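Local coordinates for uncharacterized protein (Cytophaga hutchinsonii ATCC 33406, PDB 3FF4) that is of unknown function but has a CoA-binding domain of the Rossmann type, and so may bind coenzyme A or a related nucleotide, at residues I87-T92 against G111-M116; T7-A12 against T61-I66; S73-I78 against E95-I100; E33-G38 against T48-R53; L81-V86 against N104-V109. All coordinates share one frame; numbering follows the deposited sequence.

Interaction 1: I87-T92 against G111-M116; sequences IFNPGT and GCTLVM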
# COMPACT_ATOMS: atom_id res chain seq x y z
N ILE A 87 0.82 5.57 2.01
CA ILE A 87 1.87 5.42 3.05
C ILE A 87 3.21 5.00 2.41
O ILE A 87 3.27 3.99 1.66
CB ILE A 87 1.51 4.39 4.12
CG1 ILE A 87 0.19 4.75 4.79
CG2 ILE A 87 2.68 4.25 5.19
CD1 ILE A 87 -0.36 3.69 5.76
N PHE A 88 4.24 5.81 2.67
CA PHE A 88 5.64 5.53 2.30
C PHE A 88 6.37 4.83 3.46
O PHE A 88 6.91 5.50 4.38
CB PHE A 88 6.35 6.84 1.91
CG PHE A 88 5.78 7.47 0.69
CD1 PHE A 88 6.37 7.28 -0.55
CD2 PHE A 88 4.56 8.13 0.75
CE1 PHE A 88 5.79 7.83 -1.68
CE2 PHE A 88 3.97 8.65 -0.40
CZ PHE A 88 4.58 8.51 -1.60
N ASN A 89 6.36 3.49 3.44
CA ASN A 89 7.07 2.68 4.43
C ASN A 89 8.59 2.83 4.25
O ASN A 89 9.02 3.31 3.19
CB ASN A 89 6.59 1.22 4.36
CG ASN A 89 5.11 1.12 4.53
OD1 ASN A 89 4.60 1.23 5.64
ND2 ASN A 89 4.39 0.99 3.44
N PRO A 90 9.39 2.47 5.27
CA PRO A 90 10.82 2.67 5.21
C PRO A 90 11.49 2.16 3.93
O PRO A 90 11.32 0.99 3.52
CB PRO A 90 11.34 1.94 6.48
CG PRO A 90 10.22 2.25 7.49
CD PRO A 90 8.97 1.98 6.60
N GLY A 91 12.23 3.08 3.33
CA GLY A 91 12.96 2.85 2.10
C GLY A 91 12.14 3.11 0.84
O GLY A 91 12.65 2.96 -0.27
N THR A 92 10.87 3.51 0.98
CA THR A 92 10.08 3.81 -0.22
C THR A 92 9.91 5.32 -0.42
O THR A 92 9.28 5.75 -1.39
CB THR A 92 8.67 3.15 -0.18
OG1 THR A 92 7.89 3.79 0.83
CG2 THR A 92 8.77 1.64 0.11
N GLY A 111 5.74 6.78 7.19
CA GLY A 111 5.73 6.04 8.44
C GLY A 111 5.76 4.55 8.13
O GLY A 111 5.71 4.17 6.96
N CYS A 112 5.83 3.71 9.15
CA CYS A 112 5.77 2.26 8.99
C CYS A 112 4.35 1.82 9.30
O CYS A 112 3.80 2.12 10.38
CB CYS A 112 6.78 1.58 9.91
SG CYS A 112 6.53 -0.20 10.06
N THR A 113 3.72 1.15 8.33
CA THR A 113 2.39 0.58 8.51
C THR A 113 2.26 -0.21 9.81
O THR A 113 1.27 -0.08 10.49
CB THR A 113 1.96 -0.29 7.29
OG1 THR A 113 1.98 0.52 6.10
CG2 THR A 113 0.53 -0.87 7.52
N LEU A 114 3.27 -1.03 10.16
CA LEU A 114 3.21 -1.83 11.39
C LEU A 114 3.19 -0.94 12.65
O LEU A 114 2.34 -1.11 13.52
CB LEU A 114 4.39 -2.82 11.47
CG LEU A 114 4.73 -3.69 10.26
CD1 LEU A 114 5.91 -4.68 10.56
CD2 LEU A 114 3.48 -4.47 9.85
N VAL A 115 4.10 0.02 12.71
CA VAL A 115 4.16 0.98 13.82
C VAL A 115 2.86 1.76 13.93
O VAL A 115 2.32 1.92 15.05
CB VAL A 115 5.37 1.91 13.69
CG1 VAL A 115 5.35 3.02 14.75
CG2 VAL A 115 6.65 1.07 13.83
N MSE A 116 2.32 2.19 12.79
CA MSE A 116 1.08 2.93 12.78
C MSE A 116 -0.10 2.13 13.34
O MSE A 116 -0.90 2.65 14.11
CB MSE A 116 0.80 3.49 11.38
CG MSE A 116 1.75 4.63 11.03
SE MSE A 116 1.69 4.89 9.09
CE MSE A 116 -0.09 5.73 8.87
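N89 carries its CG beside the backbone N (chi1 -56°), and T113 holds its OG1 beside its own backbone N in the same way (chi1 -58°). The N89 torsion brings its carboxamide oxygen to T113, and the T113 torsion adds the hydroxyl to the backbone N-H as a second donor. T113 N donates to N89 OD1 at 2.8 Å, arriving nearly head-on to the C=O bond. T113 OG1 donates to N89 OD1 at the same 2.8 Å, in the carbonyl plane and on a lone pair. The hydroxyl is also hydrogen-bonded to T63 OG1. At the other end of the amide, N89 ND2 donates to L64 O and T63 OG1, which fixes the rotation of the group.

The backbones touch beside this grip. G111 N makes a weak bond to F88 O at 3.3 Å. N89 CA directs its hydrogen at G111 O, 3.2 Å away. P90 CD rests on C112 CB at 4.0 Å. On the apolar side, I87 CD1 and the methyl CE of M116, a selenomethionine, meet tip to tip at 3.7 Å.

Each segment is also braced within itself. The type II turn N89 to T92 is closed by T92 N and T92 OG1, both bonded to N89 O. C112 is the N-cap of the helix that follows, and its SG accepts from V115 N at 3.6 Å.

N89 therefore ties the end of strand 85-88 to the start of helix 113-119. Its OD1 takes up an N-H of the first helical turn, where the helix end would probably polarise the amide further.

Interaction 2: T7-A12 against T61-I66; sequences TLILGA and TVTLYI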
# COMPACT_ATOMS: atom_id res chain seq x y z
N THR A 7 -7.40 -1.20 2.25
CA THR A 7 -5.96 -0.92 2.10
C THR A 7 -5.32 -1.76 0.99
O THR A 7 -5.31 -3.01 1.04
CB THR A 7 -5.20 -1.15 3.43
OG1 THR A 7 -5.77 -0.28 4.42
CG2 THR A 7 -3.71 -0.83 3.26
N LEU A 8 -4.80 -1.09 -0.02
CA LEU A 8 -4.15 -1.80 -1.13
C LEU A 8 -2.64 -1.83 -0.83
O LEU A 8 -2.02 -0.78 -0.62
CB LEU A 8 -4.46 -1.11 -2.47
CG LEU A 8 -4.03 -1.81 -3.77
CD1 LEU A 8 -5.08 -1.49 -4.83
CD2 LEU A 8 -2.63 -1.34 -4.22
N ILE A 9 -2.06 -3.04 -0.82
CA ILE A 9 -0.60 -3.22 -0.66
C ILE A 9 0.03 -3.35 -2.02
O ILE A 9 -0.22 -4.32 -2.75
CB ILE A 9 -0.29 -4.52 0.13
CG1 ILE A 9 -1.11 -4.52 1.45
CG2 ILE A 9 1.27 -4.73 0.30
CD1 ILE A 9 -0.99 -5.83 2.30
N LEU A 10 0.86 -2.36 -2.37
CA LEU A 10 1.52 -2.32 -3.64
C LEU A 10 2.99 -2.74 -3.47
O LEU A 10 3.79 -2.05 -2.80
CB LEU A 10 1.39 -0.91 -4.25
CG LEU A 10 1.85 -0.73 -5.69
CD1 LEU A 10 1.04 -1.66 -6.61
CD2 LEU A 10 1.69 0.71 -6.17
N GLY A 11 3.34 -3.85 -4.10
CA GLY A 11 4.55 -4.58 -3.78
C GLY A 11 4.28 -5.84 -2.96
O GLY A 11 5.20 -6.40 -2.34
N ALA A 12 3.02 -6.32 -2.95
CA ALA A 12 2.69 -7.54 -2.19
C ALA A 12 3.58 -8.74 -2.57
O ALA A 12 3.96 -8.90 -3.73
CB ALA A 12 1.25 -7.91 -2.40
N THR A 61 -6.42 3.62 1.54
CA THR A 61 -4.99 3.76 1.69
C THR A 61 -4.27 2.85 0.70
O THR A 61 -4.59 1.67 0.58
CB THR A 61 -4.56 3.37 3.15
OG1 THR A 61 -5.12 4.29 4.08
CG2 THR A 61 -3.04 3.36 3.28
N VAL A 62 -3.29 3.41 -0.01
CA VAL A 62 -2.31 2.58 -0.71
C VAL A 62 -1.08 2.53 0.23
O VAL A 62 -0.56 3.56 0.64
CB VAL A 62 -1.97 3.12 -2.09
CG1 VAL A 62 -0.79 2.32 -2.73
CG2 VAL A 62 -3.23 3.11 -3.02
N THR A 63 -0.66 1.33 0.59
CA THR A 63 0.58 1.18 1.36
C THR A 63 1.69 0.58 0.48
O THR A 63 1.56 -0.51 -0.11
CB THR A 63 0.39 0.43 2.74
OG1 THR A 63 1.59 0.50 3.54
CG2 THR A 63 -0.06 -1.06 2.53
N LEU A 64 2.76 1.34 0.37
CA LEU A 64 3.81 1.11 -0.61
C LEU A 64 4.96 0.25 -0.09
O LEU A 64 5.59 0.60 0.93
CB LEU A 64 4.42 2.43 -1.04
CG LEU A 64 3.64 3.31 -2.01
CD1 LEU A 64 4.48 4.57 -2.19
CD2 LEU A 64 3.48 2.58 -3.34
N TYR A 65 5.25 -0.82 -0.83
CA TYR A 65 6.41 -1.64 -0.56
C TYR A 65 7.20 -1.86 -1.83
O TYR A 65 7.65 -2.96 -2.06
CB TYR A 65 6.03 -2.99 0.08
CG TYR A 65 5.57 -2.78 1.49
CD1 TYR A 65 6.50 -2.64 2.53
CD2 TYR A 65 4.20 -2.65 1.79
CE1 TYR A 65 6.08 -2.40 3.85
CE2 TYR A 65 3.77 -2.43 3.13
CZ TYR A 65 4.71 -2.31 4.13
OH TYR A 65 4.32 -2.06 5.42
N ILE A 66 7.33 -0.83 -2.68
CA ILE A 66 8.16 -0.91 -3.89
C ILE A 66 9.12 0.26 -3.78
O ILE A 66 8.78 1.28 -3.20
CB ILE A 66 7.34 -0.78 -5.20
CG1 ILE A 66 6.26 0.29 -5.06
CG2 ILE A 66 6.66 -2.12 -5.58
CD1 ILE A 66 5.66 0.73 -6.43
O HOH W 1 7.63 -6.08 -1.37
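T7 to L10 run parallel to T61 to L64, the first and third strands of the chain and central neighbours in the sheet of a Rossmann-type fold. The strand axes come within 4.7 Å, and their directions differ by 24°, the twist of neighbouring strands. Three backbone bonds join them: L8 N to T61 O, T63 N to L8 O and L10 N to T63 O. A fourth, Y65 N to L10 O at 2.7 Å, carries the pairing just past the strand ends. There a water donates to both G11 O and Y65 O.

Side chains alternate between two faces. T7, I9, T61 and T63 share one. T63 OG1 stands anti to the backbone N (chi1 -171°) and pairs with T113 and N89. This puts T63 CG2 in the crowded position between N and the carbonyl carbon, 3.7 Å from T7 CG2 and 3.8 Å from I9 CG1. On the other face L10 CD2 and L64 CD2 are 3.8 Å apart. I66 slants across L10, with I66 CD1 4.0 Å from L10 CD2. I66 CG2 sits 3.7 Å from G11 CA. With an alanine here, L10 and G11 would probably lose this cover, and a gap would open beside L10 CD2.

Strand 34-37 bonds to the outer edge of 7-10, and strand 85-88 flanks 61-64. Helix 19-30 covers I9 and Y65, while I78 of helix 75-81 packs on L10.

Interaction 3: S73-I78 against E95-I100; sequences SEYNYI and EELEEI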
# COMPACT_ATOMS: atom_id res chain seq x y z
N SER A 73 6.70 3.58 -12.71
CA SER A 73 5.72 2.95 -13.60
C SER A 73 4.33 2.85 -12.95
O SER A 73 3.38 2.43 -13.61
CB SER A 73 6.21 1.55 -14.00
OG SER A 73 6.43 0.79 -12.81
N GLU A 74 4.21 3.25 -11.68
CA GLU A 74 2.94 3.12 -10.93
C GLU A 74 2.24 4.44 -10.57
O GLU A 74 1.13 4.43 -10.02
CB GLU A 74 3.16 2.34 -9.62
CG GLU A 74 3.86 0.98 -9.76
CD GLU A 74 2.97 -0.11 -10.39
OE1 GLU A 74 1.72 0.03 -10.49
OE2 GLU A 74 3.52 -1.14 -10.81
N TYR A 75 2.88 5.58 -10.85
CA TYR A 75 2.34 6.91 -10.50
C TYR A 75 0.88 7.08 -10.97
O TYR A 75 -0.02 7.41 -10.19
CB TYR A 75 3.18 8.02 -11.15
CG TYR A 75 4.50 8.39 -10.48
CD1 TYR A 75 5.07 7.59 -9.49
CD2 TYR A 75 5.21 9.53 -10.89
CE1 TYR A 75 6.29 7.94 -8.90
CE2 TYR A 75 6.42 9.88 -10.31
CZ TYR A 75 6.94 9.08 -9.31
OH TYR A 75 8.14 9.41 -8.73
N ASN A 76 0.65 6.87 -12.26
CA ASN A 76 -0.68 7.09 -12.82
C ASN A 76 -1.70 6.09 -12.27
O ASN A 76 -2.86 6.45 -12.11
CB ASN A 76 -0.64 7.06 -14.35
CG ASN A 76 0.02 8.28 -14.92
OD1 ASN A 76 0.11 9.33 -14.25
ND2 ASN A 76 0.51 8.17 -16.16
N TYR A 77 -1.25 4.87 -11.97
CA TYR A 77 -2.14 3.88 -11.36
C TYR A 77 -2.57 4.31 -9.95
O TYR A 77 -3.76 4.29 -9.61
CB TYR A 77 -1.50 2.48 -11.35
CG TYR A 77 -2.36 1.41 -10.70
CD1 TYR A 77 -3.64 1.09 -11.22
CD2 TYR A 77 -1.93 0.74 -9.55
CE1 TYR A 77 -4.45 0.13 -10.61
CE2 TYR A 77 -2.73 -0.26 -8.94
CZ TYR A 77 -3.97 -0.53 -9.47
OH TYR A 77 -4.74 -1.48 -8.87
N ILE A 78 -1.60 4.75 -9.17
CA ILE A 78 -1.89 5.23 -7.82
C ILE A 78 -2.91 6.39 -7.90
O ILE A 78 -3.94 6.36 -7.20
CB ILE A 78 -0.59 5.61 -7.04
CG1 ILE A 78 0.27 4.35 -6.79
CG2 ILE A 78 -0.95 6.31 -5.73
CD1 ILE A 78 1.75 4.63 -6.57
N GLU A 95 10.23 11.94 -2.77
CA GLU A 95 9.72 13.30 -2.63
C GLU A 95 8.87 13.73 -3.82
O GLU A 95 7.81 14.31 -3.62
CB GLU A 95 10.82 14.31 -2.33
CG GLU A 95 10.26 15.70 -2.10
CD GLU A 95 11.23 16.62 -1.41
OE1 GLU A 95 11.33 16.56 -0.16
OE2 GLU A 95 11.87 17.43 -2.12
N GLU A 96 9.32 13.42 -5.04
CA GLU A 96 8.55 13.71 -6.24
C GLU A 96 7.14 13.10 -6.16
O GLU A 96 6.14 13.79 -6.43
CB GLU A 96 9.27 13.23 -7.50
CG GLU A 96 8.32 13.13 -8.70
CD GLU A 96 8.99 12.71 -9.98
OE1 GLU A 96 9.41 11.53 -10.10
OE2 GLU A 96 9.10 13.56 -10.90
N LEU A 97 7.05 11.83 -5.77
CA LEU A 97 5.73 11.21 -5.71
C LEU A 97 4.86 11.82 -4.59
O LEU A 97 3.66 12.04 -4.79
CB LEU A 97 5.78 9.67 -5.65
CG LEU A 97 4.38 9.01 -5.55
CD1 LEU A 97 3.49 9.41 -6.72
CD2 LEU A 97 4.41 7.47 -5.45
N GLU A 98 5.45 12.07 -3.43
CA GLU A 98 4.74 12.83 -2.38
C GLU A 98 4.08 14.14 -2.90
O GLU A 98 2.89 14.38 -2.65
CB GLU A 98 5.70 13.13 -1.21
CG GLU A 98 6.25 11.84 -0.56
CD GLU A 98 7.53 12.04 0.29
OE1 GLU A 98 8.36 11.10 0.32
OE2 GLU A 98 7.70 13.10 0.92
N GLU A 99 4.84 14.95 -3.63
CA GLU A 99 4.33 16.22 -4.15
C GLU A 99 3.25 16.01 -5.18
O GLU A 99 2.25 16.72 -5.17
CB GLU A 99 5.43 17.04 -4.79
CG GLU A 99 6.39 17.55 -3.79
CD GLU A 99 7.53 18.33 -4.41
OE1 GLU A 99 7.37 18.83 -5.57
OE2 GLU A 99 8.58 18.45 -3.73
N ILE A 100 3.45 15.04 -6.07
CA ILE A 100 2.44 14.75 -7.08
C ILE A 100 1.14 14.33 -6.40
O ILE A 100 0.04 14.80 -6.77
CB ILE A 100 2.93 13.66 -8.06
CG1 ILE A 100 4.01 14.23 -8.99
CG2 ILE A 100 1.76 13.12 -8.87
CD1 ILE A 100 4.68 13.18 -9.87
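Y75 and L97 form the tight part of this contact, sliding past each other in opposite directions. L97 CD1 lies over one face of the Y75 ring, 4.0 Å from its centroid, in a CH-pi contact. L97 CB comes within 3.7 Å of Y75 CE1, so the leucine lies over one face, offset toward the rim. L97 gets there because its CG stands anti to the backbone N (chi1 179°). Deeper in, L97 CD2 meets I78 CD1 at 4.0 Å. I100 CD1 approaches the ring obliquely, 3.8 Å from Y75 CE2.

The outer part is polar and thinner. E96 is exposed, and its extended chain brings the carboxylate to the ring edge, turned 89° against the ring plane. Y75 OH donates to E96 OE1 at 2.8 Å. The hydroxyl meets that oxygen on the anti side, 26° out of the carboxylate plane. N94 ND2 is a second partner of Y75 OH.

With Y75 cut back to an alanine, L97 CD1 would probably face a gap and E96 OE1 would lose its hydroxyl mate.

I78 and L97 continue inward to the sheet, I78 onto V86 and L97 onto F88. Helices 75-81 and 95-103 thus pack side by side over one face of the parallel sheet, linked in the chain through strand 85-88. Such a helical layer on a parallel sheet is characteristic of the Rossmann-type alpha/beta fold.

Interaction 4: E33-G38 against T48-R53; sequences EFIPVG and TIINER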
# COMPACT_ATOMS: atom_id res chain seq x y z
N GLU A 33 -9.72 -4.69 5.34
CA GLU A 33 -9.64 -5.42 4.07
C GLU A 33 -8.33 -5.03 3.35
O GLU A 33 -8.11 -3.85 3.06
CB GLU A 33 -10.85 -5.11 3.19
CG GLU A 33 -10.68 -5.55 1.75
CD GLU A 33 -11.95 -5.35 0.93
OE1 GLU A 33 -12.75 -4.41 1.23
OE2 GLU A 33 -12.16 -6.17 0.01
N PHE A 34 -7.46 -6.00 3.13
CA PHE A 34 -6.22 -5.75 2.36
C PHE A 34 -6.36 -6.30 0.94
O PHE A 34 -7.05 -7.33 0.71
CB PHE A 34 -4.96 -6.31 3.06
CG PHE A 34 -4.81 -7.80 2.94
CD1 PHE A 34 -3.99 -8.35 1.93
CD2 PHE A 34 -5.49 -8.66 3.80
CE1 PHE A 34 -3.86 -9.73 1.80
CE2 PHE A 34 -5.37 -10.05 3.66
CZ PHE A 34 -4.54 -10.58 2.66
N ILE A 35 -5.73 -5.61 -0.01
CA ILE A 35 -5.71 -6.07 -1.39
C ILE A 35 -4.27 -6.16 -1.92
O ILE A 35 -3.63 -5.12 -2.09
CB ILE A 35 -6.55 -5.16 -2.31
CG1 ILE A 35 -8.00 -5.06 -1.79
CG2 ILE A 35 -6.50 -5.69 -3.77
CD1 ILE A 35 -8.77 -3.93 -2.39
N PRO A 36 -3.78 -7.39 -2.20
CA PRO A 36 -2.37 -7.56 -2.62
C PRO A 36 -2.17 -7.36 -4.13
O PRO A 36 -2.76 -8.11 -4.95
CB PRO A 36 -2.05 -9.00 -2.24
CG PRO A 36 -3.39 -9.71 -2.17
CD PRO A 36 -4.47 -8.69 -2.00
N VAL A 37 -1.36 -6.36 -4.48
CA VAL A 37 -1.03 -6.03 -5.86
C VAL A 37 0.49 -5.97 -5.98
O VAL A 37 1.20 -5.48 -5.10
CB VAL A 37 -1.68 -4.70 -6.32
CG1 VAL A 37 -1.34 -4.37 -7.79
CG2 VAL A 37 -3.19 -4.71 -6.10
N GLY A 38 1.00 -6.51 -7.08
CA GLY A 38 2.43 -6.40 -7.36
C GLY A 38 2.82 -7.25 -8.54
O GLY A 38 1.95 -7.72 -9.29
N THR A 48 -5.02 -14.29 -4.02
CA THR A 48 -4.12 -14.26 -5.16
C THR A 48 -3.56 -12.84 -5.29
O THR A 48 -4.33 -11.89 -5.24
CB THR A 48 -4.87 -14.63 -6.47
OG1 THR A 48 -5.48 -15.93 -6.35
CG2 THR A 48 -3.93 -14.63 -7.68
N ILE A 49 -2.26 -12.70 -5.45
CA ILE A 49 -1.67 -11.39 -5.70
C ILE A 49 -2.07 -10.97 -7.10
O ILE A 49 -1.87 -11.72 -8.06
CB ILE A 49 -0.12 -11.43 -5.60
CG1 ILE A 49 0.32 -11.93 -4.22
CG2 ILE A 49 0.47 -10.04 -5.95
CD1 ILE A 49 1.82 -12.22 -4.13
N ILE A 50 -2.64 -9.77 -7.21
CA ILE A 50 -3.08 -9.25 -8.51
C ILE A 50 -1.89 -8.72 -9.30
O ILE A 50 -1.18 -7.79 -8.86
CB ILE A 50 -4.20 -8.18 -8.34
CG1 ILE A 50 -5.41 -8.81 -7.63
CG2 ILE A 50 -4.55 -7.56 -9.69
CD1 ILE A 50 -6.38 -7.83 -7.01
N ASN A 51 -1.63 -9.36 -10.45
CA ASN A 51 -0.45 -9.01 -11.22
C ASN A 51 -0.76 -8.01 -12.31
O ASN A 51 0.15 -7.45 -12.90
CB ASN A 51 0.25 -10.24 -11.79
CG ASN A 51 0.79 -11.17 -10.72
OD1 ASN A 51 0.68 -12.38 -10.85
ND2 ASN A 51 1.36 -10.61 -9.65
N GLU A 52 -2.04 -7.79 -12.60
CA GLU A 52 -2.41 -6.66 -13.46
C GLU A 52 -2.65 -5.44 -12.57
O GLU A 52 -2.35 -5.46 -11.38
CB GLU A 52 -3.65 -6.94 -14.32
CG GLU A 52 -3.51 -8.11 -15.26
CD GLU A 52 -3.46 -9.45 -14.51
OE1 GLU A 52 -4.22 -9.61 -13.52
OE2 GLU A 52 -2.66 -10.32 -14.92
N ARG A 53 -3.17 -4.38 -13.18
CA ARG A 53 -3.48 -3.17 -12.44
C ARG A 53 -4.97 -2.77 -12.58
O ARG A 53 -5.30 -1.75 -13.19
CB ARG A 53 -2.51 -2.05 -12.84
CG ARG A 53 -1.04 -2.37 -12.56
CD ARG A 53 -0.74 -2.48 -11.04
NE ARG A 53 0.68 -2.74 -10.72
CZ ARG A 53 1.26 -3.95 -10.63
NH1 ARG A 53 0.57 -5.08 -10.83
NH2 ARG A 53 2.56 -4.04 -10.34
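G38 O is gripped by N51 and, more weakly, by R53. N51 ND2 donates to G38 O at 3.0 Å with a nearly straight N-H (168°). The oxygen lies in the plane of the N51 amide, but the donor stands above the carbonyl plane of G38. R53 NH1 adds a weak bond to G38 O at 3.4 Å, and N51 CA directs its hydrogen at the same oxygen.

Two backbone bonds form a single bridge around V37 and I50. I50 N donates to P36 O at 2.8 Å, and G38 N to I50 O at 3.1 Å. The R53 chain bends at chi2 (-66°), which swings its guanidinium over V37. V37 CG1 lies over one face of that group, 3.7 Å from R53 NH1. R53 NH1 also donates to E52 O. Away from the polar end, I35 CG2 packs on I50 CD1 at 3.9 Å.

K40 O and K41 NZ hold the two ends of the N51 amide. R53 NE forms a salt bridge with E74. Strand 34-37 is an edge strand of the Rossmann-type parallel sheet. Strand 7-10 pairs with one side of it, and the irregular segment 48-53 crosses the other near its C-terminal end.

Interaction 5: L81-V86 against N104-V109; sequences LKPKRV and NGIEPV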
# COMPACT_ATOMS: atom_id res chain seq x y z
N LEU A 81 -6.44 5.37 -8.67
CA LEU A 81 -7.16 4.79 -7.54
C LEU A 81 -7.82 5.87 -6.66
O LEU A 81 -8.71 5.55 -5.85
CB LEU A 81 -6.25 3.91 -6.69
CG LEU A 81 -5.71 2.64 -7.34
CD1 LEU A 81 -4.61 2.01 -6.43
CD2 LEU A 81 -6.87 1.68 -7.57
N LYS A 82 -7.37 7.11 -6.80
CA LYS A 82 -7.84 8.23 -5.96
C LYS A 82 -7.95 7.84 -4.47
O LYS A 82 -8.99 8.03 -3.85
CB LYS A 82 -9.19 8.77 -6.48
CG LYS A 82 -9.11 9.39 -7.88
CD LYS A 82 -10.45 10.04 -8.28
CE LYS A 82 -10.39 11.60 -8.09
NZ LYS A 82 -11.75 12.26 -7.93
N PRO A 83 -6.87 7.29 -3.87
CA PRO A 83 -6.99 6.92 -2.46
C PRO A 83 -7.04 8.17 -1.60
O PRO A 83 -6.62 9.22 -2.06
CB PRO A 83 -5.67 6.19 -2.19
CG PRO A 83 -4.70 6.78 -3.13
CD PRO A 83 -5.51 7.07 -4.40
N LYS A 84 -7.50 8.06 -0.36
CA LYS A 84 -7.37 9.17 0.60
C LYS A 84 -5.91 9.39 1.02
O LYS A 84 -5.49 10.51 1.27
CB LYS A 84 -8.21 8.90 1.84
CG LYS A 84 -9.69 8.72 1.54
CD LYS A 84 -10.48 8.68 2.83
CE LYS A 84 -10.70 10.09 3.36
NZ LYS A 84 -11.54 10.10 4.58
N ARG A 85 -5.13 8.32 1.06
CA ARG A 85 -3.81 8.38 1.67
C ARG A 85 -2.88 7.38 1.00
O ARG A 85 -3.31 6.28 0.63
CB ARG A 85 -3.91 8.07 3.17
CG ARG A 85 -2.56 7.89 3.90
CD ARG A 85 -2.76 7.60 5.38
NE ARG A 85 -3.46 6.33 5.58
CZ ARG A 85 -3.78 5.82 6.77
NH1 ARG A 85 -3.47 6.49 7.91
NH2 ARG A 85 -4.42 4.65 6.83
N VAL A 86 -1.61 7.74 0.88
CA VAL A 86 -0.60 6.81 0.44
C VAL A 86 0.50 6.77 1.52
O VAL A 86 1.01 7.82 1.92
CB VAL A 86 0.00 7.19 -0.93
CG1 VAL A 86 1.14 6.25 -1.31
CG2 VAL A 86 -1.06 7.14 -2.06
N ASN A 104 -2.44 16.51 -6.08
CA ASN A 104 -3.68 15.94 -6.57
C ASN A 104 -4.64 15.65 -5.42
O ASN A 104 -5.55 14.85 -5.58
CB ASN A 104 -3.43 14.66 -7.39
CG ASN A 104 -2.89 14.95 -8.79
OD1 ASN A 104 -3.66 15.08 -9.74
ND2 ASN A 104 -1.57 15.06 -8.92
N GLY A 105 -4.44 16.30 -4.27
CA GLY A 105 -5.31 16.10 -3.10
C GLY A 105 -5.25 14.73 -2.40
O GLY A 105 -6.20 14.35 -1.70
N ILE A 106 -4.15 13.99 -2.60
CA ILE A 106 -3.91 12.71 -1.92
C ILE A 106 -2.83 12.90 -0.84
O ILE A 106 -1.73 13.44 -1.13
CB ILE A 106 -3.49 11.61 -2.93
CG1 ILE A 106 -4.58 11.40 -3.99
CG2 ILE A 106 -3.14 10.30 -2.21
CD1 ILE A 106 -4.13 10.63 -5.29
N GLU A 107 -3.12 12.48 0.40
CA GLU A 107 -2.22 12.74 1.50
C GLU A 107 -1.03 11.75 1.51
O GLU A 107 -1.23 10.55 1.73
CB GLU A 107 -2.95 12.71 2.83
CG GLU A 107 -2.11 13.21 3.99
CD GLU A 107 -2.70 12.87 5.35
OE1 GLU A 107 -3.54 11.93 5.48
OE2 GLU A 107 -2.29 13.51 6.33
N PRO A 108 0.19 12.25 1.27
CA PRO A 108 1.33 11.37 1.45
C PRO A 108 1.66 11.30 2.97
O PRO A 108 1.65 12.33 3.65
CB PRO A 108 2.44 12.08 0.68
CG PRO A 108 2.06 13.57 0.66
CD PRO A 108 0.60 13.66 1.04
N VAL A 109 1.93 10.11 3.47
CA VAL A 109 2.30 9.91 4.89
C VAL A 109 3.55 9.06 4.96
O VAL A 109 3.58 7.96 4.41
CB VAL A 109 1.17 9.16 5.67
CG1 VAL A 109 1.67 8.68 7.06
CG2 VAL A 109 -0.04 10.07 5.84
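The beta-alpha-beta crossover of strand 85-88, helix 95-103 and strand 107-110 sets R85 beside E107 and V86 beside P108 in parallel register. It is the repeating unit of Rossmann-type folds, here at the rim of the sheet. Three backbone bonds hold the strands: E107 N to K84 O, V86 N to E107 O at 3.0 Å, and V109 N to V86 O at 2.9 Å. P108 has no N-H to give, but the pattern uses the N-H groups of E107 and V109 on either side of it.

R85 and V109 meet along the aliphatic part of the arginine. The chain runs extended to R85 CD, which touches V109 CG2 at 3.7 Å, and then bends at chi3 (64°). The guanidinium leaves this contact: it bonds to T61 OG1, forms a salt bridge with the terminal carboxylate of F122 and makes a cation-pi contact with the F122 ring. E107 OE1 stays 5.6 Å from R85 NE, too far for a salt bridge.

Helix 95-103 ends in a Schellman motif, with G105 as its C-prime residue at positive phi. The chain then enters the strand through I106, the main apolar contact. I106 CG2 meets V86 CG2 at 3.8 Å. I106 crosses P83 obliquely, its CD1 3.9 Å from P83 CD, while I106 CG1 and CG2 both lie 3.6 Å from P83 O.

How the interactions relate
Interaction 2 is the core of the fold, two central strands joined by backbone bonds and buried side chains. Interaction 5 repeats that parallel pairing at one rim, and interaction 4 closes the opposite edge with a loop and more polar side chains. Interactions 1 and 5 share strand 85-88, where F88 N bonds to V109 O. Interaction 1 is buried yet polar, and its threonine hydroxyl ties it to interaction 2. Interaction 3 is only partly buried. It is helix packing by apolar side chains, with a polar outer rim, and its inner side meets interactions 2 and 5. One salt bridge joins interactions 3 and 4, whose centres are about 18 Å apart.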